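Local coordinates for protein acetone carboxylase alpha subunit (Xanthobacter autotrophicus Py2, PDB 5M45) that forms the manganese-binding alpha subunit of a multi-chain carboxylase assembly and belongs to the hydantoinase B/oxoprolinase family, at residues C152-I157 against R235-G240. Sequence-based numbering, arbitrary orientation.
Sequences CDIHTI and RTRIAG. With MN (manganese (II) ion), chain M.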
loop_
_atom_site.group_PDB
_atom_site.type_symbol
_atom_site.label_atom_id
_atom_site.label_comp_id
_atom_site.label_asym_id
_atom_site.label_seq_id
_atom_site.Cartn_x
_atom_site.Cartn_y
_atom_site.Cartn_z
ATOM N N CYS A 152 -3.694 -11.601 -0.895
ATOM C CA CYS A 152 -3.050 -12.492 -1.846
ATOM C C CYS A 152 -3.958 -13.211 -2.881
ATOM O O CYS A 152 -3.442 -13.810 -3.845
ATOM C CB CYS A 152 -2.143 -13.495 -1.146
ATOM S SG CYS A 152 -0.573 -12.745 -0.623
ATOM N N ASP A 153 -5.289 -13.183 -2.687
ATOM C CA ASP A 153 -6.191 -13.690 -3.697
ATOM C C ASP A 153 -6.629 -12.539 -4.620
ATOM O O ASP A 153 -7.514 -11.743 -4.259
ATOM C CB ASP A 153 -7.371 -14.407 -3.076
ATOM C CG ASP A 153 -6.971 -15.696 -2.394
ATOM O OD1 ASP A 153 -5.893 -16.256 -2.734
ATOM O OD2 ASP A 153 -7.710 -16.185 -1.498
ATOM N N ILE A 154 -6.006 -12.456 -5.783
ATOM C CA ILE A 154 -6.256 -11.361 -6.700
ATOM C C ILE A 154 -7.325 -11.747 -7.736
ATOM O O ILE A 154 -7.213 -12.817 -8.390
ATOM C CB ILE A 154 -4.967 -10.955 -7.469
ATOM C CG1 ILE A 154 -3.774 -10.718 -6.506
ATOM C CG2 ILE A 154 -5.239 -9.752 -8.355
ATOM C CD1 ILE A 154 -3.952 -9.551 -5.565
ATOM N N HIS A 155 -8.328 -10.882 -7.883
ATOM C CA HIS A 155 -9.394 -11.039 -8.890
ATOM C C HIS A 155 -9.148 -10.168 -10.148
ATOM O O HIS A 155 -8.784 -8.995 -10.014
ATOM C CB HIS A 155 -10.788 -10.628 -8.368
ATOM C CG HIS A 155 -11.111 -11.094 -6.988
ATOM N ND1 HIS A 155 -12.005 -10.421 -6.179
ATOM C CD2 HIS A 155 -10.706 -12.179 -6.285
ATOM C CE1 HIS A 155 -12.123 -11.068 -5.024
ATOM N NE2 HIS A 155 -11.335 -12.134 -5.065
ATOM N N THR A 156 -9.403 -10.751 -11.333
ATOM C CA THR A 156 -9.556 -10.026 -12.597
ATOM C C THR A 156 -11.009 -10.268 -13.042
ATOM O O THR A 156 -11.471 -11.410 -13.085
ATOM C CB THR A 156 -8.572 -10.510 -13.676
ATOM O OG1 THR A 156 -7.222 -10.263 -13.273
ATOM C CG2 THR A 156 -8.826 -9.790 -15.029
ATOM N N ILE A 157 -11.742 -9.180 -13.284
ATOM C CA ILE A 157 -13.181 -9.202 -13.628
ATOM C C ILE A 157 -13.417 -8.437 -14.976
ATOM O O ILE A 157 -12.990 -7.294 -15.137
ATOM C CB ILE A 157 -14.011 -8.589 -12.475
ATOM C CG1 ILE A 157 -13.897 -9.418 -11.179
ATOM C CG2 ILE A 157 -15.482 -8.496 -12.866
ATOM C CD1 ILE A 157 -14.280 -8.610 -9.934
ATOM N N ARG A 235 -1.311 -12.583 -16.186
ATOM C CA ARG A 235 -1.573 -13.075 -17.546
ATOM C C ARG A 235 -2.443 -14.346 -17.527
ATOM O O ARG A 235 -3.311 -14.496 -18.397
ATOM C CB ARG A 235 -0.272 -13.291 -18.343
ATOM C CG ARG A 235 0.577 -12.015 -18.490
ATOM C CD ARG A 235 -0.158 -10.910 -19.291
ATOM N NE ARG A 235 0.606 -9.703 -19.386
ATOM C CZ ARG A 235 0.259 -8.631 -20.114
ATOM N NH1 ARG A 235 1.025 -7.547 -20.134
ATOM N NH2 ARG A 235 -0.856 -8.593 -20.831
ATOM N N THR A 236 -2.229 -15.222 -16.528
ATOM C CA THR A 236 -3.087 -16.381 -16.270
ATOM C C THR A 236 -4.568 -16.011 -16.098
ATOM O O THR A 236 -5.446 -16.628 -16.716
ATOM C CB THR A 236 -2.612 -17.153 -14.981
ATOM O OG1 THR A 236 -1.282 -17.671 -15.217
ATOM C CG2 THR A 236 -3.527 -18.288 -14.639
ATOM N N ARG A 237 -4.844 -14.999 -15.277
ATOM C CA ARG A 237 -6.232 -14.585 -15.026
ATOM C C ARG A 237 -6.884 -13.978 -16.299
ATOM O O ARG A 237 -8.038 -14.303 -16.637
ATOM C CB ARG A 237 -6.334 -13.569 -13.879
ATOM C CG ARG A 237 -5.914 -14.086 -12.506
ATOM C CD ARG A 237 -6.154 -13.074 -11.379
ATOM N NE ARG A 237 -5.483 -11.784 -11.592
ATOM C CZ ARG A 237 -4.249 -11.482 -11.203
ATOM N NH1 ARG A 237 -3.473 -12.348 -10.565
ATOM N NH2 ARG A 237 -3.767 -10.269 -11.457
ATOM N N ILE A 238 -6.146 -13.102 -16.997
ATOM C CA ILE A 238 -6.696 -12.466 -18.201
ATOM C C ILE A 238 -6.986 -13.515 -19.300
ATOM O O ILE A 238 -8.007 -13.403 -20.005
ATOM C CB ILE A 238 -5.770 -11.355 -18.767
ATOM C CG1 ILE A 238 -5.636 -10.273 -17.760
ATOM C CG2 ILE A 238 -6.420 -10.727 -19.978
ATOM C CD1 ILE A 238 -4.515 -9.283 -18.060
ATOM N N ALA A 239 -6.090 -14.501 -19.463
ATOM C CA ALA A 239 -6.291 -15.575 -20.444
ATOM C C ALA A 239 -7.607 -16.302 -20.230
ATOM O O ALA A 239 -8.410 -16.437 -21.154
ATOM C CB ALA A 239 -5.139 -16.578 -20.414
ATOM N N GLY A 240 -7.825 -16.782 -19.017
ATOM C CA GLY A 240 -9.040 -17.518 -18.739
ATOM C C GLY A 240 -10.326 -16.683 -18.867
ATOM O O GLY A 240 -11.321 -17.169 -19.400
HETATM MN MN MN M . -5.300 -17.249 -1.042
HETATM O O HOH W 1 -5.075 -7.908 -12.940
#
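R237 reaches from helix 227-255 onto strand 153-162 and meets both I154 and T156, the two residues of 152-157 whose CB atoms point to the helix. Its chain turns about the CG-CD bond (chi3 -57°), which brings NE to T156 and one guanidinium face to I154. R237 NE donates to T156 OG1 at 2.9 Å in a nearly straight bond (160°), with the oxygen close to the guanidinium plane. Water 1 closes a small ring at that edge, accepting from R237 NH2 at 3.1 Å and lying 3.2 Å from T156 OG1. Over one face of the group sits the methyl CG2 of I154, 3.5 Å from R237 CZ, while R237 CD packs against the backbone oxygen I154 O at 3.2 Å. One residue on, I238 adds a looser apolar touch, its CG1 4.2 Å from T156 CG2. At the start of the strand, D153 OD1 binds manganese at 2.0 Å, with H150 and H175 as further ligands. With R237 NH1 bonded to T174 on the adjacent strand, all three guanidinium nitrogens have neutral oxygen partners, so this buried, probably positively charged group is solvated by hydroxyls and water and pins the helix to two neighbouring strands.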